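Local coordinates for CalG4 (Micromonospora echinospora, PDB 3IA7), which is a protein of the GT-B fold, related to erythromycin biosynthesis protein CIII, with two domains each built on a parallel beta-sheet flanked by helices, at residues Leu8-Gln13 against Val88-Ala93; Leu81-Glu86 against Pro112-Arg117; Pro246-Ala251 against Val321-Phe326. All blocks are in the same frame, centred on the assembly; numbering follows the deposited sequence.

Overall arrangement
Two neighbouring contacts and a distant one illustrate how a GT-B protein packs its two alpha/beta domains separately. Contacts 1 and 2 lie in the domain built on the sheet that includes strand 6-10, and their centres are 8 Å apart. Both use helix 75-98, which touches the end of that strand at one level and the start of helix 113-123 at another; they meet where Ile90 CD1 lies 3.8 Å from Pro112 CB. Contact 3 sits in the other sheet's domain, across the centre of the chain from contact 1. Its centre is about 35 Å from that of contact 1 and 33 Å from that of contact 2. The Asn11 side chain is about 14 Å from a bound calcium ion.

Contact 1 of 3, residues Leu8-Gln13 against Val88-Ala93; sequences LFANVQ and VAILRA
The peptide plane that follows Asn11 carries the CD1 methyl of Ile90 above one face, displaced toward the carbonyl oxygen, while the Asn11 side chain leaves on the other side of that plane. This is an alpha/beta packing contact of the Rossmann-like kind: helix 75-98 lies against the C-terminal end of strand 6-10, an inner strand of a parallel sheet. Ile90 uses both of its branches, one on the last strand residue and one on the loop that follows. Its CG2 lies anti to the backbone N and comes 3.9 Å from Ala10 CB, whereas CG1, beside that N (chi1 -70°), carries CD1 one residue further along, to 3.6 Å from Asn11 O. The same methyl touches the backbone of Val12, at 4.1 Å from its CA. Val38 on the adjoining strand and Ala115 on helix 113-123 also touch Ile90, which is thus buried between the sheet and helix 113-123. On the other side of the sheet, Phe9 packs against Val25 and Leu28 of helix 15-30. Both ends of the Asn11 amide are engaged, which fixes its rotation. Its ND2 gives hydrogen bonds to His17 O and to the hydroxyl oxygen of Tyr37, and its OD1 takes a bent bond of 2.8 Å from Val12 N, which is tilted 25° from the carbonyl plane.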
loop_
_atom_site.group_PDB
_atom_site.type_symbol
_atom_site.label_atom_id
_atom_site.label_comp_id
_atom_site.label_asym_id
_atom_site.label_seq_id
_atom_site.Cartn_x
_atom_site.Cartn_y
_atom_site.Cartn_z
ATOM N N LEU A 8 7.125 2.354 21.913
ATOM C CA LEU A 8 6.540 3.695 21.691
ATOM C C LEU A 8 7.155 4.383 20.469
ATOM O O LEU A 8 8.400 4.403 20.326
ATOM C CB LEU A 8 6.682 4.568 22.919
ATOM C CG LEU A 8 6.374 6.044 22.639
ATOM C CD1 LEU A 8 4.869 6.220 22.746
ATOM C CD2 LEU A 8 7.067 6.917 23.646
ATOM N N PHE A 9 6.293 4.894 19.594
ATOM C CA PHE A 9 6.753 5.721 18.467
ATOM C C PHE A 9 6.477 7.183 18.783
ATOM O O PHE A 9 5.366 7.576 19.106
ATOM C CB PHE A 9 5.997 5.365 17.184
ATOM C CG PHE A 9 6.475 4.141 16.501
ATOM C CD1 PHE A 9 6.368 2.883 17.105
ATOM C CD2 PHE A 9 6.986 4.221 15.208
ATOM C CE1 PHE A 9 6.808 1.717 16.438
ATOM C CE2 PHE A 9 7.417 3.062 14.521
ATOM C CZ PHE A 9 7.338 1.798 15.160
ATOM N N ALA A 10 7.499 7.994 18.693
ATOM C CA ALA A 10 7.335 9.466 18.794
ATOM C C ALA A 10 7.547 10.078 17.412
ATOM O O ALA A 10 8.663 9.937 16.823
ATOM C CB ALA A 10 8.349 10.045 19.809
ATOM N N ASN A 11 6.531 10.775 16.887
ATOM C CA ASN A 11 6.635 11.370 15.574
ATOM C C ASN A 11 5.955 12.739 15.537
ATOM O O ASN A 11 5.091 13.051 16.383
ATOM C CB ASN A 11 6.009 10.470 14.481
ATOM C CG ASN A 11 6.691 10.652 13.087
ATOM O OD1 ASN A 11 7.408 11.626 12.815
ATOM N ND2 ASN A 11 6.533 9.656 12.249
ATOM N N VAL A 12 6.386 13.560 14.593
ATOM C CA VAL A 12 5.763 14.855 14.369
ATOM C C VAL A 12 4.534 14.631 13.445
ATOM O O VAL A 12 4.406 13.592 12.806
ATOM C CB VAL A 12 6.770 15.896 13.794
ATOM C CG1 VAL A 12 7.267 15.440 12.455
ATOM C CG2 VAL A 12 6.106 17.292 13.635
ATOM N N GLN A 13 3.619 15.589 13.398
ATOM C CA GLN A 13 2.510 15.416 12.477
ATOM C C GLN A 13 3.014 15.744 11.056
ATOM O O GLN A 13 4.023 16.418 10.882
ATOM C CB GLN A 13 1.279 16.213 12.928
ATOM C CG GLN A 13 1.467 17.649 12.975
ATOM C CD GLN A 13 0.149 18.449 12.964
ATOM O OE1 GLN A 13 -1.011 17.919 13.073
ATOM N NE2 GLN A 13 0.332 19.752 12.873
ATOM N N VAL A 88 9.460 19.582 22.411
ATOM C CA VAL A 88 8.990 19.630 23.818
ATOM C C VAL A 88 7.494 19.214 23.975
ATOM O O VAL A 88 7.108 18.527 24.944
ATOM C CB VAL A 88 9.252 21.023 24.465
ATOM C CG1 VAL A 88 8.583 21.147 25.841
ATOM C CG2 VAL A 88 10.774 21.266 24.627
ATOM N N ALA A 89 6.661 19.622 23.028
ATOM C CA ALA A 89 5.242 19.237 23.024
ATOM C C ALA A 89 5.085 17.706 23.029
ATOM O O ALA A 89 4.296 17.163 23.805
ATOM C CB ALA A 89 4.511 19.881 21.825
ATOM N N ILE A 90 5.858 17.042 22.185
ATOM C CA ILE A 90 5.853 15.576 22.045
ATOM C C ILE A 90 6.417 14.903 23.296
ATOM O O ILE A 90 5.801 13.962 23.850
ATOM C CB ILE A 90 6.663 15.147 20.777
ATOM C CG1 ILE A 90 5.875 15.555 19.487
ATOM C CG2 ILE A 90 6.951 13.588 20.783
ATOM C CD1 ILE A 90 6.732 15.632 18.272
ATOM N N LEU A 91 7.563 15.413 23.755
ATOM C CA LEU A 91 8.202 14.940 24.984
ATOM C C LEU A 91 7.231 15.011 26.194
ATOM O O LEU A 91 7.022 14.016 26.912
ATOM C CB LEU A 91 9.498 15.786 25.204
ATOM C CG LEU A 91 10.381 15.577 26.434
ATOM C CD1 LEU A 91 11.025 14.224 26.335
ATOM C CD2 LEU A 91 11.452 16.652 26.377
ATOM N N ARG A 92 6.611 16.165 26.415
ATOM C CA ARG A 92 5.686 16.300 27.549
ATOM C C ARG A 92 4.492 15.353 27.406
ATOM O O ARG A 92 4.039 14.808 28.418
ATOM C CB ARG A 92 5.162 17.743 27.712
ATOM C CG ARG A 92 6.291 18.746 28.167
ATOM C CD ARG A 92 5.775 20.161 28.264
ATOM N NE ARG A 92 6.870 21.078 28.577
ATOM C CZ ARG A 92 6.739 22.399 28.638
ATOM N NH1 ARG A 92 5.559 22.985 28.386
ATOM N NH2 ARG A 92 7.807 23.120 28.940
ATOM N N ALA A 93 3.918 15.224 26.188
ATOM C CA ALA A 93 2.714 14.380 26.002
ATOM C C ALA A 93 3.030 12.929 26.322
ATOM O O ALA A 93 2.227 12.255 26.935
ATOM C CB ALA A 93 2.217 14.425 24.572
#

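Contact 2 of 3, residues Leu81-Glu86 against Pro112-Arg117; sequences LVYVRE and PFIAGR
Tyr83 OH forms a hydrogen bond to a residue next to one of the two segments and at the same time meets the rim of the Phe113 ring, 3.2 Å from CD2 and 3.3 Å from CE2. The motif is a helix-helix contact in an alpha/beta domain of the GT-B fold, in which an aromatic side chain of helix 75-98 reaches over to the first turn of helix 113-123. The oxygen lies near the plane of the Phe113 ring, so it faces the outward C-H groups and not the pi cloud; those hydrogens carry slight positive charge, which probably makes the close approach electrostatically acceptable. Tyr83 covers the distance because its CG is anti to the backbone N (chi1 174°), and its side chain crosses that of Phe113 at about a right angle. Phe113 CG, by contrast, stands between its own backbone N and carbonyl carbon (chi1 77°), which turns the ring back over the next side chain: Ile114 CG1 is 3.7 Å above one face, toward the rim. Ile114 then adds the second apolar touch, its CD1 lying 4.1 Å from Tyr83 CE2. Further rings extend the cluster, with Phe111 packed edge-to-face with Tyr83 and Trp182 edge-to-face with Phe113. Asn87, also on helix 75-98, makes a polar tie: its OD1 accepts from Ala115 N across the interface, while its ND2 bonds to Tyr83 O in its own helix. Pro112 occupies the N-cap position of helix 113-123, and its O accepts the bond from Gly116 N at 2.9 Å.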
loop_
_atom_site.group_PDB
_atom_site.type_symbol
_atom_site.label_atom_id
_atom_site.label_comp_id
_atom_site.label_asym_id
_atom_site.label_seq_id
_atom_site.Cartn_x
_atom_site.Cartn_y
_atom_site.Cartn_z
ATOM N N LEU A 81 13.165 27.997 17.081
ATOM C CA LEU A 81 12.481 27.925 18.391
ATOM C C LEU A 81 11.191 27.119 18.321
ATOM O O LEU A 81 10.868 26.376 19.275
ATOM C CB LEU A 81 12.238 29.320 19.028
ATOM C CG LEU A 81 13.541 30.052 19.424
ATOM C CD1 LEU A 81 13.209 31.480 19.849
ATOM C CD2 LEU A 81 14.302 29.326 20.526
ATOM N N VAL A 82 10.469 27.225 17.201
ATOM C CA VAL A 82 9.232 26.446 17.067
ATOM C C VAL A 82 9.577 24.960 16.947
ATOM O O VAL A 82 8.816 24.133 17.409
ATOM C CB VAL A 82 8.253 26.921 15.908
ATOM C CG1 VAL A 82 8.814 26.670 14.531
ATOM C CG2 VAL A 82 6.926 26.184 16.028
ATOM N N TYR A 83 10.712 24.655 16.333
ATOM C CA TYR A 83 11.201 23.265 16.204
ATOM C C TYR A 83 11.420 22.674 17.608
ATOM O O TYR A 83 10.993 21.534 17.916
ATOM C CB TYR A 83 12.517 23.261 15.401
ATOM C CG TYR A 83 13.189 21.906 15.319
ATOM C CD1 TYR A 83 12.719 20.926 14.421
ATOM C CD2 TYR A 83 14.277 21.579 16.153
ATOM C CE1 TYR A 83 13.344 19.663 14.348
ATOM C CE2 TYR A 83 14.894 20.327 16.084
ATOM C CZ TYR A 83 14.417 19.382 15.183
ATOM O OH TYR A 83 14.998 18.140 15.085
ATOM N N VAL A 84 12.119 23.445 18.440
ATOM C CA VAL A 84 12.357 23.042 19.830
ATOM C C VAL A 84 11.040 22.884 20.613
ATOM O O VAL A 84 10.861 21.859 21.296
ATOM C CB VAL A 84 13.383 23.957 20.554
ATOM C CG1 VAL A 84 13.526 23.529 22.020
ATOM C CG2 VAL A 84 14.770 23.868 19.846
ATOM N N ARG A 85 10.137 23.858 20.509
ATOM C CA ARG A 85 8.838 23.763 21.175
ATOM C C ARG A 85 8.054 22.530 20.744
ATOM O O ARG A 85 7.420 21.882 21.578
ATOM C CB ARG A 85 7.974 25.007 20.987
ATOM C CG ARG A 85 8.497 26.276 21.688
ATOM C CD ARG A 85 7.437 27.364 21.739
ATOM N NE ARG A 85 6.973 27.778 20.415
ATOM C CZ ARG A 85 7.544 28.730 19.678
ATOM N NH1 ARG A 85 8.611 29.385 20.133
ATOM N NH2 ARG A 85 7.042 29.033 18.482
ATOM N N GLU A 86 8.094 22.207 19.457
ATOM C CA GLU A 86 7.394 21.022 18.940
ATOM C C GLU A 86 7.990 19.731 19.514
ATOM O O GLU A 86 7.229 18.810 19.903
ATOM C CB GLU A 86 7.501 20.975 17.389
ATOM C CG GLU A 86 6.582 19.885 16.745
ATOM C CD GLU A 86 5.105 20.258 16.730
ATOM O OE1 GLU A 86 4.670 21.137 17.503
ATOM O OE2 GLU A 86 4.359 19.640 15.937
ATOM N N PRO A 112 11.498 14.885 15.524
ATOM C CA PRO A 112 11.535 14.932 17.002
ATOM C C PRO A 112 12.684 14.161 17.686
ATOM O O PRO A 112 12.451 13.490 18.706
ATOM C CB PRO A 112 10.161 14.308 17.385
ATOM C CG PRO A 112 9.993 13.210 16.309
ATOM C CD PRO A 112 10.460 13.938 15.042
ATOM N N PHE A 113 13.930 14.307 17.209
ATOM C CA PHE A 113 14.971 13.470 17.789
ATOM C C PHE A 113 15.291 13.933 19.215
ATOM O O PHE A 113 15.712 13.111 20.000
ATOM C CB PHE A 113 16.245 13.448 16.959
ATOM C CG PHE A 113 17.102 14.694 17.105
ATOM C CD1 PHE A 113 18.196 14.686 17.977
ATOM C CD2 PHE A 113 16.854 15.836 16.355
ATOM C CE1 PHE A 113 19.045 15.825 18.169
ATOM C CE2 PHE A 113 17.730 16.988 16.495
ATOM C CZ PHE A 113 18.828 16.950 17.398
ATOM N N ILE A 114 15.124 15.235 19.517
ATOM C CA ILE A 114 15.374 15.693 20.869
ATOM C C ILE A 114 14.387 15.024 21.843
ATOM O O ILE A 114 14.772 14.437 22.855
ATOM C CB ILE A 114 15.335 17.235 20.990
ATOM C CG1 ILE A 114 16.432 17.837 20.078
ATOM C CG2 ILE A 114 15.507 17.645 22.454
ATOM C CD1 ILE A 114 16.253 19.292 19.771
ATOM N N ALA A 115 13.123 15.055 21.496
ATOM C CA ALA A 115 12.100 14.350 22.310
ATOM C C ALA A 115 12.433 12.888 22.434
ATOM O O ALA A 115 12.379 12.312 23.506
ATOM C CB ALA A 115 10.706 14.510 21.637
ATOM N N GLY A 116 12.799 12.254 21.328
ATOM C CA GLY A 116 12.984 10.811 21.399
ATOM C C GLY A 116 14.126 10.412 22.289
ATOM O O GLY A 116 14.019 9.494 23.093
ATOM N N ARG A 117 15.247 11.101 22.112
ATOM C CA ARG A 117 16.453 10.789 22.875
ATOM C C ARG A 117 16.308 11.177 24.370
ATOM O O ARG A 117 16.811 10.476 25.237
ATOM C CB ARG A 117 17.666 11.475 22.250
ATOM C CG ARG A 117 17.985 10.943 20.848
ATOM C CD ARG A 117 19.324 11.487 20.384
ATOM N NE ARG A 117 20.379 11.029 21.285
ATOM C CZ ARG A 117 21.519 11.673 21.488
ATOM N NH1 ARG A 117 21.799 12.775 20.812
ATOM N NH2 ARG A 117 22.382 11.192 22.361
#

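Contact 3 of 3, residues Pro246-Ala251 against Val321-Phe326; sequences PEFFRA and VLVPHF
Phe248 can be followed from its CB, 3.9 Å from Phe326 CZ, outward along a ring that meets a second aromatic residue on its near part and a valine at its far end. The setting is the Rossmann-like C-terminal half of a GT-B fold: the first turns of helix 246-256 pack against the residues that leave strand 320-322 and pass into a short 3-10 segment. Beyond CB, the CG atom of Phe248 lies close to both CZ and CE2 of Phe326, and CD1 is nearer still, 3.8 Å from CE2. The next atom, Phe248 CE1, is 4.0 Å from that same CE2. At the tip, Phe248 CZ touches Val323 CG2, so one ring bridges both residues. With CG anti to the backbone N (chi1 175°), the ring stretches away from its helix toward the loop. The two phenyl groups form an edge-to-face pair, the edge of Phe326 directed at the face of Phe248, with centroids 5.0 Å apart and planes inclined at 57°. Leu302 of strand 298-303 touches both Phe248 and Val323 and so closes the apolar patch from the sheet, while the His245 ring meets that of Phe326. Phe326 is further held by its own neighbours along the chain: His325 NE2 lies 3.4 Å above one face of its ring, and Val323 CG2 sits at its edge, in the ring plane.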
loop_
_atom_site.group_PDB
_atom_site.type_symbol
_atom_site.label_atom_id
_atom_site.label_comp_id
_atom_site.label_asym_id
_atom_site.label_seq_id
_atom_site.Cartn_x
_atom_site.Cartn_y
_atom_site.Cartn_z
ATOM N N PRO A 246 -3.461 25.612 -10.963
ATOM C CA PRO A 246 -4.235 25.136 -12.096
ATOM C C PRO A 246 -3.543 25.408 -13.442
ATOM O O PRO A 246 -3.650 24.592 -14.365
ATOM C CB PRO A 246 -5.535 25.926 -11.987
ATOM C CG PRO A 246 -5.189 27.159 -11.209
ATOM C CD PRO A 246 -4.142 26.718 -10.260
ATOM N N GLU A 247 -2.834 26.537 -13.522
ATOM C CA GLU A 247 -2.107 26.967 -14.727
ATOM C C GLU A 247 -1.089 25.910 -15.170
ATOM O O GLU A 247 -0.981 25.599 -16.355
ATOM C CB GLU A 247 -1.403 28.305 -14.454
ATOM C CG GLU A 247 -0.441 28.293 -13.228
ATOM C CD GLU A 247 -1.140 28.500 -11.853
ATOM O OE1 GLU A 247 -2.305 28.976 -11.803
ATOM O OE2 GLU A 247 -0.497 28.187 -10.817
ATOM N N PHE A 248 -0.359 25.351 -14.202
ATOM C CA PHE A 248 0.626 24.328 -14.499
ATOM C C PHE A 248 -0.070 23.103 -15.131
ATOM O O PHE A 248 0.366 22.605 -16.174
ATOM C CB PHE A 248 1.409 23.929 -13.244
ATOM C CG PHE A 248 2.356 22.800 -13.481
ATOM C CD1 PHE A 248 3.520 23.006 -14.225
ATOM C CD2 PHE A 248 2.061 21.513 -13.013
ATOM C CE1 PHE A 248 4.407 21.948 -14.470
ATOM C CE2 PHE A 248 2.941 20.434 -13.259
ATOM C CZ PHE A 248 4.125 20.674 -14.001
ATOM N N PHE A 249 -1.142 22.622 -14.500
ATOM C CA PHE A 249 -1.851 21.455 -15.031
ATOM C C PHE A 249 -2.434 21.743 -16.439
ATOM O O PHE A 249 -2.346 20.908 -17.330
ATOM C CB PHE A 249 -2.919 20.974 -14.030
ATOM C CG PHE A 249 -2.329 20.410 -12.752
ATOM C CD1 PHE A 249 -1.535 19.242 -12.784
ATOM C CD2 PHE A 249 -2.556 21.048 -11.529
ATOM C CE1 PHE A 249 -0.982 18.741 -11.593
ATOM C CE2 PHE A 249 -2.028 20.556 -10.353
ATOM C CZ PHE A 249 -1.240 19.404 -10.388
ATOM N N ARG A 250 -3.000 22.935 -16.626
ATOM C CA ARG A 250 -3.493 23.345 -17.957
ATOM C C ARG A 250 -2.361 23.355 -18.998
ATOM O O ARG A 250 -2.551 22.859 -20.095
ATOM C CB ARG A 250 -4.204 24.706 -17.907
ATOM C CG ARG A 250 -5.453 24.754 -16.989
ATOM C CD ARG A 250 -6.255 26.050 -17.196
ATOM N NE ARG A 250 -5.543 27.221 -16.702
ATOM C CZ ARG A 250 -5.899 27.928 -15.626
ATOM N NH1 ARG A 250 -6.979 27.590 -14.914
ATOM N NH2 ARG A 250 -5.174 28.984 -15.267
ATOM N N ALA A 251 -1.186 23.878 -18.614
ATOM C CA ALA A 251 0.025 23.881 -19.453
ATOM C C ALA A 251 0.466 22.483 -19.825
ATOM O O ALA A 251 0.855 22.252 -20.957
ATOM C CB ALA A 251 1.160 24.604 -18.763
ATOM N N VAL A 321 10.851 13.763 -14.643
ATOM C CA VAL A 321 11.143 15.163 -14.894
ATOM C C VAL A 321 10.639 15.902 -13.639
ATOM O O VAL A 321 9.496 15.689 -13.199
ATOM C CB VAL A 321 10.476 15.698 -16.151
ATOM C CG1 VAL A 321 10.817 17.195 -16.369
ATOM C CG2 VAL A 321 10.928 14.847 -17.385
ATOM N N LEU A 322 11.529 16.677 -13.039
ATOM C CA LEU A 322 11.287 17.332 -11.757
ATOM C C LEU A 322 10.952 18.806 -11.927
ATOM O O LEU A 322 11.558 19.508 -12.748
ATOM C CB LEU A 322 12.501 17.151 -10.843
ATOM C CG LEU A 322 12.687 15.696 -10.345
ATOM C CD1 LEU A 322 13.567 15.650 -9.145
ATOM C CD2 LEU A 322 11.408 14.939 -9.973
ATOM N N VAL A 323 9.982 19.267 -11.144
ATOM C CA VAL A 323 9.679 20.692 -11.019
ATOM C C VAL A 323 9.707 21.035 -9.504
ATOM O O VAL A 323 8.657 21.192 -8.847
ATOM C CB VAL A 323 8.382 21.015 -11.760
ATOM C CG1 VAL A 323 8.638 20.992 -13.313
ATOM C CG2 VAL A 323 7.237 20.057 -11.397
ATOM N N PRO A 324 10.925 21.091 -8.926
ATOM C CA PRO A 324 11.122 21.221 -7.470
ATOM C C PRO A 324 10.664 22.529 -6.844
ATOM O O PRO A 324 10.487 22.577 -5.621
ATOM C CB PRO A 324 12.642 21.134 -7.288
ATOM C CG PRO A 324 13.206 20.704 -8.566
ATOM C CD PRO A 324 12.213 21.004 -9.647
ATOM N N HIS A 325 10.522 23.589 -7.638
ATOM C CA HIS A 325 10.096 24.866 -7.063
ATOM C C HIS A 325 8.669 24.802 -6.470
ATOM O O HIS A 325 8.264 25.685 -5.698
ATOM C CB HIS A 325 10.231 25.990 -8.088
ATOM C CG HIS A 325 9.162 25.995 -9.136
ATOM N ND1 HIS A 325 9.161 25.127 -10.210
ATOM C CD2 HIS A 325 8.077 26.793 -9.294
ATOM C CE1 HIS A 325 8.112 25.380 -10.972
ATOM N NE2 HIS A 325 7.436 26.384 -10.437
ATOM N N PHE A 326 7.921 23.753 -6.819
ATOM C CA PHE A 326 6.556 23.603 -6.301
ATOM C C PHE A 326 6.531 23.114 -4.857
ATOM O O PHE A 326 5.574 23.376 -4.141
ATOM C CB PHE A 326 5.691 22.719 -7.215
ATOM C CG PHE A 326 5.261 23.405 -8.489
ATOM C CD1 PHE A 326 4.481 24.562 -8.449
ATOM C CD2 PHE A 326 5.638 22.899 -9.730
ATOM C CE1 PHE A 326 4.086 25.190 -9.630
ATOM C CE2 PHE A 326 5.245 23.523 -10.910
ATOM C CZ PHE A 326 4.466 24.673 -10.860
#